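Local structure of agmatine ureohydrolase (Thermoplasma volcanium GSS1, 3PZL) at residues B[59-64]-B[284-289]; B[109-114]-B[131-136]; B[180-185]-B[233-238]; B[203-206]-B[212-215]; B[256-261]-B[290-295]. The protein probably hydrolyses agmatine to putrescine and urea, as a two-manganese enzyme of the arginase family. All blocks are in the same frame, centred on the assembly; numbering follows the deposited sequence.

Interaction 1 of 5, residues B[59-64]-B[284-289]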
# COMPACT_ATOMS: atom_id res chain seq x y z
N ASP B 59 2.99 -3.75 19.52
CA ASP B 59 1.59 -3.50 19.29
C ASP B 59 1.01 -4.39 18.17
O ASP B 59 -0.10 -4.96 18.32
CB ASP B 59 1.33 -2.03 19.02
CG ASP B 59 -0.14 -1.74 18.86
OD1 ASP B 59 -0.88 -2.04 19.80
OD2 ASP B 59 -0.59 -1.24 17.81
N SER B 60 1.73 -4.52 17.06
CA SER B 60 1.18 -5.30 15.96
C SER B 60 1.07 -6.81 16.28
O SER B 60 0.13 -7.50 15.81
CB SER B 60 1.95 -5.08 14.67
OG SER B 60 3.29 -5.51 14.79
N ILE B 61 2.00 -7.30 17.10
CA ILE B 61 1.91 -8.66 17.58
C ILE B 61 0.64 -8.92 18.42
O ILE B 61 -0.01 -9.95 18.29
CB ILE B 61 3.23 -9.12 18.30
CG1 ILE B 61 4.33 -9.30 17.27
CG2 ILE B 61 3.06 -10.45 19.02
CD1 ILE B 61 5.68 -9.24 17.89
N ARG B 62 0.30 -7.99 19.28
CA ARG B 62 -0.92 -8.12 20.08
C ARG B 62 -2.15 -8.15 19.17
O ARG B 62 -3.15 -8.79 19.46
CB ARG B 62 -1.02 -6.96 21.08
CG ARG B 62 0.11 -6.87 22.08
CD ARG B 62 -0.07 -5.74 23.12
NE ARG B 62 1.01 -5.78 24.12
CZ ARG B 62 2.15 -5.06 24.08
NH1 ARG B 62 2.40 -4.21 23.10
NH2 ARG B 62 3.06 -5.23 25.04
N GLY B 63 -2.08 -7.42 18.06
CA GLY B 63 -3.19 -7.34 17.14
C GLY B 63 -3.40 -8.58 16.33
O GLY B 63 -4.55 -8.94 16.08
N ALA B 64 -2.31 -9.23 15.90
CA ALA B 64 -2.38 -10.48 15.14
C ALA B 64 -2.80 -11.64 16.02
O ALA B 64 -3.39 -12.62 15.53
CB ALA B 64 -1.07 -10.76 14.56
N MSE B 284 2.23 -12.09 12.33
CA MSE B 284 1.47 -13.29 12.56
C MSE B 284 2.43 -14.46 12.79
O MSE B 284 2.20 -15.31 13.65
CB MSE B 284 0.58 -13.58 11.38
CG MSE B 284 -0.42 -14.68 11.65
SE MSE B 284 -1.71 -14.12 13.06
CE MSE B 284 -2.91 -15.64 12.94
N LEU B 285 3.50 -14.52 12.02
CA LEU B 285 4.52 -15.51 12.28
C LEU B 285 5.15 -15.21 13.64
O LEU B 285 5.37 -16.12 14.45
CB LEU B 285 5.58 -15.49 11.19
CG LEU B 285 6.81 -16.36 11.43
CD1 LEU B 285 6.43 -17.79 11.61
CD2 LEU B 285 7.66 -16.24 10.25
N ALA B 286 5.44 -13.93 13.92
CA ALA B 286 6.00 -13.59 15.23
C ALA B 286 5.12 -14.06 16.41
O ALA B 286 5.63 -14.58 17.40
CB ALA B 286 6.29 -12.14 15.32
N ALA B 287 3.80 -13.92 16.28
CA ALA B 287 2.89 -14.34 17.33
C ALA B 287 2.82 -15.85 17.41
O ALA B 287 2.72 -16.41 18.51
CB ALA B 287 1.56 -13.82 17.09
N LYS B 288 2.86 -16.51 16.27
CA LYS B 288 2.85 -17.97 16.26
C LYS B 288 4.12 -18.54 16.93
O LYS B 288 4.07 -19.43 17.76
CB LYS B 288 2.71 -18.46 14.82
CG LYS B 288 2.36 -19.87 14.68
CD LYS B 288 1.05 -20.14 15.41
CE LYS B 288 1.00 -21.57 15.86
NZ LYS B 288 -0.41 -21.95 16.20
N LEU B 289 5.27 -17.99 16.58
CA LEU B 289 6.54 -18.35 17.22
C LEU B 289 6.51 -18.20 18.74
O LEU B 289 7.18 -18.94 19.46
CB LEU B 289 7.67 -17.52 16.64
CG LEU B 289 8.16 -17.96 15.25
CD1 LEU B 289 9.20 -16.96 14.78
CD2 LEU B 289 8.70 -19.41 15.24
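I61 reaches from helix 57-65 onto two successive alanines, A286 and A287, of helix 281-303. Its CB splits the work between two branches. The gamma-methyl CG2, anti to the backbone N, goes to the CB of A287 at 4.2 Å. The longer branch, with chi1 -71° setting CG1 beside the backbone N, runs to A286: I61 CG1 passes 4.0 Å from A286 CB, and I61 CD1 at the tip ends 3.9 Å from the same methyl. The branch thus lies alongside A286 CB, and F273 also packs on I61. One turn later A64 makes the second touch. Its CB points at helix 281-303 and sits 3.7 Å from the selenium SE of M284, a selenomethionine whose chain leaves its backbone away from helix 57-65 and bends back at chi2 (65°). The SE also comes within 3.3 Å of A64 O. Small residues at A64, A286 and A287 let the two helix axes approach to 8.5 Å while crossing at -77°, a steep angle that confines the touch to about one turn of each helix. E245 of a neighbouring subunit packs on M284, so the crossing borders a subunit interface. The side chain of A286 lies about 11 Å from that of the manganese ligand D229. This is helix-on-helix packing in an alpha/beta arginase fold, where helices flank a parallel eight-stranded sheet.

Interaction 2 of 5, residues B[109-114]-B[131-136]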
# COMPACT_ATOMS: atom_id res chain seq x y z
N ALA B 109 15.06 -9.19 37.39
CA ALA B 109 13.90 -9.24 38.27
C ALA B 109 13.01 -10.45 37.97
O ALA B 109 12.74 -11.26 38.87
CB ALA B 109 13.11 -7.95 38.17
N VAL B 110 12.61 -10.60 36.71
CA VAL B 110 11.68 -11.66 36.32
C VAL B 110 12.31 -13.05 36.47
O VAL B 110 11.63 -14.01 36.82
CB VAL B 110 11.16 -11.41 34.88
CG1 VAL B 110 10.30 -12.56 34.36
CG2 VAL B 110 10.39 -10.12 34.84
N MSE B 111 13.61 -13.15 36.24
CA MSE B 111 14.30 -14.41 36.45
C MSE B 111 14.43 -14.76 37.95
O MSE B 111 14.14 -15.89 38.35
CB MSE B 111 15.62 -14.41 35.70
CG MSE B 111 15.42 -14.35 34.18
SE MSE B 111 17.01 -14.67 33.01
CE MSE B 111 18.25 -13.42 33.80
N SER B 112 14.83 -13.80 38.79
CA SER B 112 14.79 -13.99 40.27
C SER B 112 13.52 -14.66 40.79
O SER B 112 13.57 -15.45 41.73
CB SER B 112 14.90 -12.65 41.01
OG SER B 112 15.92 -11.84 40.49
N ASP B 113 12.38 -14.34 40.19
CA ASP B 113 11.11 -14.82 40.67
C ASP B 113 10.75 -16.12 40.01
O ASP B 113 9.61 -16.59 40.15
CB ASP B 113 10.02 -13.77 40.42
CG ASP B 113 10.36 -12.43 41.05
OD1 ASP B 113 11.25 -12.39 41.94
OD2 ASP B 113 9.75 -11.42 40.64
N GLY B 114 11.72 -16.68 39.30
CA GLY B 114 11.55 -17.96 38.60
C GLY B 114 10.54 -17.90 37.47
O GLY B 114 9.93 -18.90 37.10
N VAL B 131 21.20 -10.21 28.16
CA VAL B 131 22.43 -11.00 28.28
C VAL B 131 23.27 -10.65 29.52
O VAL B 131 24.00 -11.49 30.01
CB VAL B 131 23.33 -10.88 27.03
CG1 VAL B 131 24.48 -11.88 27.11
CG2 VAL B 131 22.52 -11.11 25.76
N ARG B 132 23.15 -9.42 30.03
CA ARG B 132 23.86 -9.01 31.24
C ARG B 132 23.31 -9.76 32.43
O ARG B 132 23.99 -9.91 33.44
CB ARG B 132 23.71 -7.50 31.51
CG ARG B 132 24.49 -6.57 30.60
CD ARG B 132 24.09 -5.12 30.87
NE ARG B 132 24.71 -4.15 29.97
CZ ARG B 132 24.47 -2.84 29.99
NH1 ARG B 132 23.64 -2.31 30.87
NH2 ARG B 132 25.08 -2.07 29.11
N ALA B 133 22.07 -10.22 32.32
CA ALA B 133 21.41 -10.84 33.45
C ALA B 133 21.67 -12.36 33.60
O ALA B 133 21.35 -12.98 34.63
CB ALA B 133 19.95 -10.52 33.41
N LEU B 134 22.30 -12.94 32.58
CA LEU B 134 22.51 -14.39 32.51
C LEU B 134 23.48 -14.98 33.54
O LEU B 134 24.59 -14.48 33.72
CB LEU B 134 22.97 -14.79 31.10
CG LEU B 134 22.04 -14.42 29.94
CD1 LEU B 134 22.61 -14.98 28.66
CD2 LEU B 134 20.59 -14.91 30.15
N PRO B 135 23.06 -16.06 34.21
CA PRO B 135 23.97 -16.90 35.01
C PRO B 135 25.08 -17.57 34.16
O PRO B 135 25.01 -17.58 32.93
CB PRO B 135 23.02 -17.95 35.60
CG PRO B 135 21.67 -17.33 35.59
CD PRO B 135 21.65 -16.44 34.38
N LYS B 136 26.09 -18.14 34.82
CA LYS B 136 27.23 -18.75 34.12
C LYS B 136 26.92 -20.00 33.28
O LYS B 136 27.66 -20.34 32.35
CB LYS B 136 28.34 -19.08 35.11
CG LYS B 136 29.29 -17.93 35.44
CD LYS B 136 30.37 -18.36 36.46
CE LYS B 136 31.43 -17.29 36.64
NZ LYS B 136 32.06 -16.95 35.32
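A single side chain carries this contact from helix 96-112: the terminal methyl of M111, a selenomethionine, is its one point of close approach to A133, and the nearest CA atoms, those of the same two residues, stay 8.5 Å apart. The place is a pair of helix ends bracketing strand 116-121 of the parallel arginase-fold sheet. Helix 96-112 stops in a Schellman motif just before that strand: G114, with positive phi, is the C-prime residue, its N bonding M111 O at 2.7 Å, while K115 N reaches back to V110 O. Helix 126-132 follows the strand and gives way to an extended stretch through L134 and P135. M111 leaves the last turn pointing at that stretch and is straight as far as SE. There chi3 (-52°) folds CE round to A133, whose CB is 3.4 Å away and likewise faces the first helix. The same A133 methyl packs on V107 and S108, one turn earlier in helix 96-112, and the M111 side chain also lies on P117. R132, beside A133, adds a salt bridge to D101 of that helix, so a charged link accompanies the apolar one near the protein surface. L134 turns its CB away and adds only slight cover. Besides the A133 methyl, M111 CE has A133 O at 3.2 Å, and the next backbone nitrogen, L134 N, at 4.3 Å.

Interaction 3 of 5, residues B[180-185]-B[233-238]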
# COMPACT_ATOMS: atom_id res chain seq x y z
N GLY B 180 21.80 -19.08 10.90
CA GLY B 180 21.12 -18.51 9.73
C GLY B 180 21.95 -17.47 9.00
O GLY B 180 21.57 -17.00 7.93
N ILE B 181 23.09 -17.12 9.57
CA ILE B 181 23.87 -15.99 9.08
C ILE B 181 24.33 -16.14 7.60
O ILE B 181 24.65 -17.22 7.16
CB ILE B 181 25.05 -15.59 10.05
CG1 ILE B 181 26.24 -16.48 9.85
CG2 ILE B 181 24.62 -15.56 11.54
CD1 ILE B 181 27.11 -15.94 8.79
N ARG B 182 24.28 -15.03 6.86
CA ARG B 182 24.55 -15.00 5.42
C ARG B 182 25.00 -13.63 4.95
O ARG B 182 25.10 -13.38 3.75
CB ARG B 182 23.31 -15.40 4.61
CG ARG B 182 22.05 -14.57 4.81
CD ARG B 182 20.84 -15.39 4.34
NE ARG B 182 19.53 -14.80 4.64
CZ ARG B 182 18.91 -14.86 5.83
NH1 ARG B 182 19.49 -15.49 6.85
NH2 ARG B 182 17.71 -14.28 6.00
N SER B 183 25.27 -12.75 5.91
CA SER B 183 25.69 -11.37 5.64
C SER B 183 26.69 -10.93 6.72
O SER B 183 26.32 -10.74 7.89
CB SER B 183 24.47 -10.42 5.60
OG SER B 183 24.81 -9.04 5.63
N VAL B 184 27.96 -10.79 6.32
CA VAL B 184 29.04 -10.49 7.26
C VAL B 184 29.96 -9.45 6.68
O VAL B 184 30.32 -9.53 5.52
CB VAL B 184 29.89 -11.76 7.59
CG1 VAL B 184 31.00 -11.44 8.64
CG2 VAL B 184 28.99 -12.91 8.06
N SER B 185 30.32 -8.47 7.49
CA SER B 185 31.29 -7.46 7.10
C SER B 185 32.72 -7.96 7.36
O SER B 185 33.04 -8.42 8.47
CB SER B 185 31.00 -6.17 7.86
OG SER B 185 32.17 -5.64 8.49
N ILE B 233 15.16 -15.36 9.10
CA ILE B 233 14.20 -16.12 8.34
C ILE B 233 14.19 -15.59 6.93
O ILE B 233 14.47 -14.43 6.73
CB ILE B 233 12.83 -15.99 9.00
CG1 ILE B 233 12.95 -16.46 10.47
CG2 ILE B 233 11.72 -16.80 8.23
CD1 ILE B 233 11.65 -16.56 11.23
N ASP B 234 13.90 -16.44 5.94
CA ASP B 234 13.88 -16.00 4.53
C ASP B 234 12.72 -15.04 4.29
O ASP B 234 11.60 -15.32 4.68
CB ASP B 234 13.81 -17.20 3.56
CG ASP B 234 13.98 -16.78 2.09
OD1 ASP B 234 15.14 -16.70 1.59
OD2 ASP B 234 12.94 -16.50 1.45
N PRO B 235 12.99 -13.91 3.64
CA PRO B 235 12.00 -12.88 3.33
C PRO B 235 10.65 -13.36 2.79
O PRO B 235 9.64 -12.61 2.89
CB PRO B 235 12.71 -12.02 2.31
CG PRO B 235 14.14 -12.14 2.70
CD PRO B 235 14.33 -13.54 3.16
N ALA B 236 10.60 -14.58 2.27
CA ALA B 236 9.31 -15.15 1.84
C ALA B 236 8.35 -15.38 3.01
O ALA B 236 7.13 -15.36 2.83
CB ALA B 236 9.48 -16.45 1.06
N TYR B 237 8.91 -15.63 4.20
CA TYR B 237 8.10 -15.98 5.37
C TYR B 237 8.00 -14.81 6.32
O TYR B 237 7.02 -14.69 7.01
CB TYR B 237 8.67 -17.17 6.11
CG TYR B 237 8.85 -18.41 5.29
CD1 TYR B 237 7.78 -19.23 4.97
CD2 TYR B 237 10.11 -18.78 4.83
CE1 TYR B 237 7.95 -20.38 4.23
CE2 TYR B 237 10.30 -19.94 4.09
CZ TYR B 237 9.23 -20.74 3.80
OH TYR B 237 9.43 -21.90 3.08
N ALA B 238 9.01 -13.95 6.33
CA ALA B 238 9.00 -12.73 7.14
C ALA B 238 9.34 -11.52 6.26
O ALA B 238 10.44 -10.99 6.33
CB ALA B 238 10.03 -12.86 8.27
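R182 and I233 make a loop-to-loop contact of side chain with backbone, buried near the dinuclear manganese site and formed where the chain leaves strands 176-180 and 223-229 of the parallel sheet. Just one residue reaches over. R182 starts with CG wedged between its backbone N and carbonyl carbon (chi1 58°), then runs extended to NE, which carries the guanidinium across to the other loop. There R182 NH2 lies 3.3 Å from I233 O, with that oxygen at the edge of the group, near its plane. P235 CD comes obliquely to 4.5 Å from the same R182 NH2. Nearer home, R182 NH1 donates to G180 O at 2.8 Å; the oxygen lies in the guanidinium plane, but the N-H...O angle is a bent 134°. NE is bonded to E245 O, and weaker bonds run from NH2 to D231 O and from NH1 to G232 O. Replacing R182 by a leucine would probably leave the carbonyl oxygens of G180 and E245 without their donor and the loop behind the metal ligand D231 less firmly held. The facing loop has its own brace: D234 OD2 accepts A236 N at 3.1 Å in an Asx turn, while D234 OD1 takes G248 N. The bonds of R182 described here all go to backbone oxygens, which suggests a second-shell part: its side chain is about 8 Å from a bound manganese, and its bonds tie together the loops round the site.

Interaction 4 of 5, residues B[203-206]-B[212-215]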
# COMPACT_ATOMS: atom_id res chain seq x y z
N PHE B 203 23.12 -21.45 4.69
CA PHE B 203 23.54 -22.47 3.72
C PHE B 203 23.91 -23.80 4.36
O PHE B 203 23.53 -24.86 3.85
CB PHE B 203 24.69 -21.96 2.87
CG PHE B 203 24.46 -20.59 2.30
CD1 PHE B 203 23.50 -20.38 1.30
CD2 PHE B 203 25.18 -19.49 2.77
CE1 PHE B 203 23.28 -19.13 0.78
CE2 PHE B 203 24.95 -18.22 2.23
CZ PHE B 203 24.00 -18.06 1.23
N ASP B 204 24.65 -23.73 5.48
CA ASP B 204 24.86 -24.90 6.36
C ASP B 204 23.54 -25.62 6.65
O ASP B 204 23.41 -26.83 6.41
CB ASP B 204 25.52 -24.50 7.69
CG ASP B 204 26.98 -24.14 7.52
OD1 ASP B 204 27.62 -24.59 6.52
OD2 ASP B 204 27.50 -23.40 8.40
N VAL B 205 22.57 -24.87 7.17
CA VAL B 205 21.28 -25.44 7.52
C VAL B 205 20.61 -26.09 6.31
O VAL B 205 20.15 -27.22 6.39
CB VAL B 205 20.33 -24.37 8.11
CG1 VAL B 205 19.01 -24.98 8.47
CG2 VAL B 205 20.95 -23.73 9.30
N LYS B 206 20.56 -25.37 5.21
CA LYS B 206 19.84 -25.83 4.03
C LYS B 206 20.51 -27.11 3.51
O LYS B 206 19.85 -27.97 2.94
CB LYS B 206 19.76 -24.67 2.99
CG LYS B 206 19.10 -24.96 1.62
CD LYS B 206 17.66 -25.46 1.73
CE LYS B 206 17.24 -26.26 0.46
NZ LYS B 206 16.53 -27.60 0.84
N LYS B 212 20.84 -31.12 13.09
CA LYS B 212 22.27 -31.25 13.40
C LYS B 212 22.70 -30.17 14.38
O LYS B 212 23.10 -30.48 15.48
CB LYS B 212 23.10 -31.16 12.11
CG LYS B 212 24.60 -30.99 12.29
CD LYS B 212 25.30 -31.12 10.95
CE LYS B 212 26.79 -31.50 11.09
NZ LYS B 212 27.62 -30.30 11.40
N TYR B 213 22.56 -28.91 13.99
CA TYR B 213 22.96 -27.75 14.80
C TYR B 213 22.16 -27.59 16.09
O TYR B 213 22.68 -27.11 17.09
CB TYR B 213 22.93 -26.49 13.94
CG TYR B 213 23.72 -26.72 12.66
CD1 TYR B 213 25.13 -26.67 12.68
CD2 TYR B 213 23.08 -27.02 11.46
CE1 TYR B 213 25.84 -26.89 11.54
CE2 TYR B 213 23.79 -27.24 10.33
CZ TYR B 213 25.17 -27.18 10.38
OH TYR B 213 25.89 -27.42 9.25
N ILE B 214 20.90 -28.04 16.07
CA ILE B 214 20.09 -28.16 17.30
C ILE B 214 20.68 -29.20 18.29
O ILE B 214 20.78 -28.91 19.50
CB ILE B 214 18.65 -28.53 16.97
CG1 ILE B 214 18.03 -27.43 16.10
CG2 ILE B 214 17.87 -28.73 18.23
CD1 ILE B 214 16.62 -27.72 15.65
N GLU B 215 21.05 -30.38 17.77
CA GLU B 215 21.70 -31.44 18.55
C GLU B 215 22.95 -30.95 19.28
O GLU B 215 23.10 -31.18 20.48
CB GLU B 215 22.09 -32.67 17.69
CG GLU B 215 21.02 -33.22 16.71
CD GLU B 215 19.71 -33.67 17.39
OE1 GLU B 215 19.53 -33.44 18.63
OE2 GLU B 215 18.84 -34.26 16.68
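Y213 lays its ring back along its own helix, 202-220, and rests the phenol end against D204, nine residues earlier. With chi1 -52° CG stands beside the backbone N, which aims the ring toward the helix start. Y213 OH ends 3.3 Å from D204 CB, and Y213 CZ is 3.8 Å from that same carbon. The two side chains cross at about a right angle, yet carboxylate and ring planes are only 24° apart. The touch is made by the D204 methylene, not by its oxygens. Further down the ring Y213 CE2 comes within 4.1 Å of V205 N, and V205 CG2 brushes Y213 CD2 at 4.5 Å. The hydroxyl has a polar partner in N208 ND2, from the intervening turns, so the ring is held at its tip. This helix follows strand 198-201, one of the two outermost strands of the arginase-fold sheet within the chain, and its buried side, including V205, packs on D253 of helix 251-261 and on L249. A serine in place of Y213 would probably open a gap beside D204 and V205 and leave the N208 amide without its hydroxyl mate. The CA atoms of V205 and Y213 are 7.8 Å apart, closer than eight residues of straight alpha helix would place them, so the chain between them is bent. One ring face of Y213 is roofed by the preceding residue, with K212 CG 4.1 Å above the plane and over its centre.

Interaction 5 of 5, residues B[256-261]-B[290-295]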
# COMPACT_ATOMS: atom_id res chain seq x y z
N ARG B 256 11.33 -25.41 14.76
CA ARG B 256 11.98 -26.62 15.24
C ARG B 256 13.03 -26.26 16.27
O ARG B 256 13.18 -26.93 17.27
CB ARG B 256 12.56 -27.40 14.05
CG ARG B 256 13.23 -28.70 14.41
CD ARG B 256 12.27 -29.76 14.91
NE ARG B 256 12.99 -30.95 15.33
CZ ARG B 256 12.43 -32.03 15.86
NH1 ARG B 256 11.13 -32.06 16.07
NH2 ARG B 256 13.19 -33.06 16.22
N LEU B 257 13.75 -25.18 16.03
CA LEU B 257 14.74 -24.71 17.00
C LEU B 257 14.11 -24.43 18.36
O LEU B 257 14.70 -24.72 19.39
CB LEU B 257 15.50 -23.47 16.49
CG LEU B 257 16.67 -23.04 17.41
CD1 LEU B 257 17.83 -22.45 16.71
CD2 LEU B 257 16.22 -22.08 18.44
N ILE B 258 12.91 -23.88 18.36
CA ILE B 258 12.24 -23.48 19.57
C ILE B 258 11.60 -24.67 20.24
O ILE B 258 11.81 -24.91 21.43
CB ILE B 258 11.21 -22.38 19.27
CG1 ILE B 258 11.93 -21.14 18.69
CG2 ILE B 258 10.42 -22.03 20.51
CD1 ILE B 258 11.04 -20.10 18.12
N GLU B 259 10.80 -25.41 19.48
CA GLU B 259 10.22 -26.70 19.90
C GLU B 259 11.25 -27.46 20.78
O GLU B 259 10.98 -27.79 21.93
CB GLU B 259 9.98 -27.50 18.62
CG GLU B 259 8.80 -28.39 18.57
CD GLU B 259 8.77 -29.25 17.29
OE1 GLU B 259 9.83 -29.66 16.78
OE2 GLU B 259 7.67 -29.53 16.80
N ARG B 260 12.43 -27.69 20.21
CA ARG B 260 13.46 -28.54 20.77
C ARG B 260 14.24 -27.94 21.95
O ARG B 260 14.83 -28.68 22.72
CB ARG B 260 14.44 -28.89 19.66
CG ARG B 260 13.92 -29.90 18.64
CD ARG B 260 13.81 -31.31 19.21
NE ARG B 260 14.96 -31.72 20.03
CZ ARG B 260 16.20 -31.92 19.57
NH1 ARG B 260 16.50 -31.73 18.28
NH2 ARG B 260 17.16 -32.28 20.41
N LEU B 261 14.22 -26.63 22.10
CA LEU B 261 15.05 -25.95 23.08
C LEU B 261 14.33 -25.17 24.19
O LEU B 261 14.98 -24.62 25.07
CB LEU B 261 16.03 -25.02 22.35
CG LEU B 261 17.44 -25.51 22.09
CD1 LEU B 261 17.56 -27.02 21.99
CD2 LEU B 261 17.96 -24.87 20.84
N LEU B 290 5.73 -17.25 19.24
CA LEU B 290 5.62 -17.06 20.69
C LEU B 290 4.70 -18.13 21.29
O LEU B 290 4.90 -18.53 22.42
CB LEU B 290 5.11 -15.65 21.00
CG LEU B 290 4.30 -15.44 22.27
CD1 LEU B 290 5.25 -15.48 23.42
CD2 LEU B 290 3.59 -14.12 22.18
N GLN B 291 3.70 -18.56 20.53
CA GLN B 291 2.84 -19.62 21.00
C GLN B 291 3.67 -20.88 21.08
O GLN B 291 3.61 -21.61 22.08
CB GLN B 291 1.68 -19.85 20.04
CG GLN B 291 0.54 -18.87 20.19
CD GLN B 291 -0.76 -19.43 19.67
OE1 GLN B 291 -0.81 -20.13 18.64
NE2 GLN B 291 -1.84 -19.13 20.39
N VAL B 292 4.45 -21.11 20.03
CA VAL B 292 5.27 -22.30 19.93
C VAL B 292 6.26 -22.44 21.10
O VAL B 292 6.47 -23.53 21.62
CB VAL B 292 5.99 -22.35 18.57
CG1 VAL B 292 7.22 -23.25 18.60
CG2 VAL B 292 5.05 -22.81 17.52
N PHE B 293 6.87 -21.35 21.51
CA PHE B 293 7.78 -21.41 22.63
C PHE B 293 7.07 -21.84 23.91
O PHE B 293 7.50 -22.80 24.56
CB PHE B 293 8.44 -20.08 22.84
CG PHE B 293 9.22 -19.99 24.09
CD1 PHE B 293 10.55 -20.36 24.11
CD2 PHE B 293 8.64 -19.55 25.25
CE1 PHE B 293 11.29 -20.25 25.27
CE2 PHE B 293 9.38 -19.46 26.42
CZ PHE B 293 10.70 -19.80 26.42
N ILE B 294 6.00 -21.14 24.26
CA ILE B 294 5.27 -21.44 25.48
C ILE B 294 4.71 -22.86 25.43
O ILE B 294 4.95 -23.65 26.34
CB ILE B 294 4.16 -20.37 25.78
CG1 ILE B 294 4.78 -19.01 26.08
CG2 ILE B 294 3.29 -20.77 26.93
CD1 ILE B 294 3.78 -17.93 26.17
N ALA B 295 3.98 -23.18 24.35
CA ALA B 295 3.29 -24.45 24.23
C ALA B 295 4.25 -25.62 24.30
O ALA B 295 4.03 -26.55 25.06
CB ALA B 295 2.41 -24.52 22.95
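I258 meets V292 and F293 where helices 251-261 and 281-303 run almost parallel, their local axes 19° apart and 8.5 Å away at the closest. The cross-helix contacts are apolar. The gamma-methyl CG2 of I258 does most of the touching: it enters the groove beside the backbone of the other helix, 3.4 Å from F293 CA and 3.6 Å from F293 CB. The chi1 of I258, -61°, places this methyl anti to the backbone N and turns it into the interface. F293 receives it near the plane of its ring, at the edge, with F293 CD1 4.0 Å from I258 CG2, and the two side chains cross at about a right angle. V292, just before F293, flanks the methyl: V292 CG1 is 3.9 Å from I258 CG2 and 4.3 Å from E259 N. Aromatic packing continues inward, where the F293 ring stacks with that of F268 on strand 265-271, a strand that I258 also touches. The charged contacts lie within helix 251-261 and between it and helix 202-220. R256 NH1 bonds E259 OE1 at 2.8 Å in a salt bridge, meeting the carboxylate on its syn side and 32° out of its plane, while R256 NE pairs with D211. R260 CD lies above one face of the R256 guanidinium, offset toward its rim. The chemistry is thus divided: the helix of the beta-alpha-beta crossover from strand 223-229 to strand 265-271 offers hydrocarbon to helix 281-303 and the sheet, while its arginines R256 and R260 reach D211 and E215 of helix 202-220.

All five contacts belong to one arginase-type alpha/beta domain. Interactions 2, 3 and 4 open and close within the long loop of chain that interaction 1 closes, and interaction 4 is nested inside interaction 3; interactions 1 and 5 alternate along the chain and share helix 281-303. Their centres are 15 Å apart, joined by L289 on I258. Interaction 3, nearest the manganese, touches interaction 1 through L285 on I233 and interaction 4 through R182 on F203. Interaction 4 reaches interaction 5 by the E215–R260 salt bridge. Interaction 2 stands apart, at least about 10 Å from the others between nearest atoms. Interactions 1, 3, 4 and 5 thus touch in a continuous chain, and 1 and 3 also meet a neighbouring subunit.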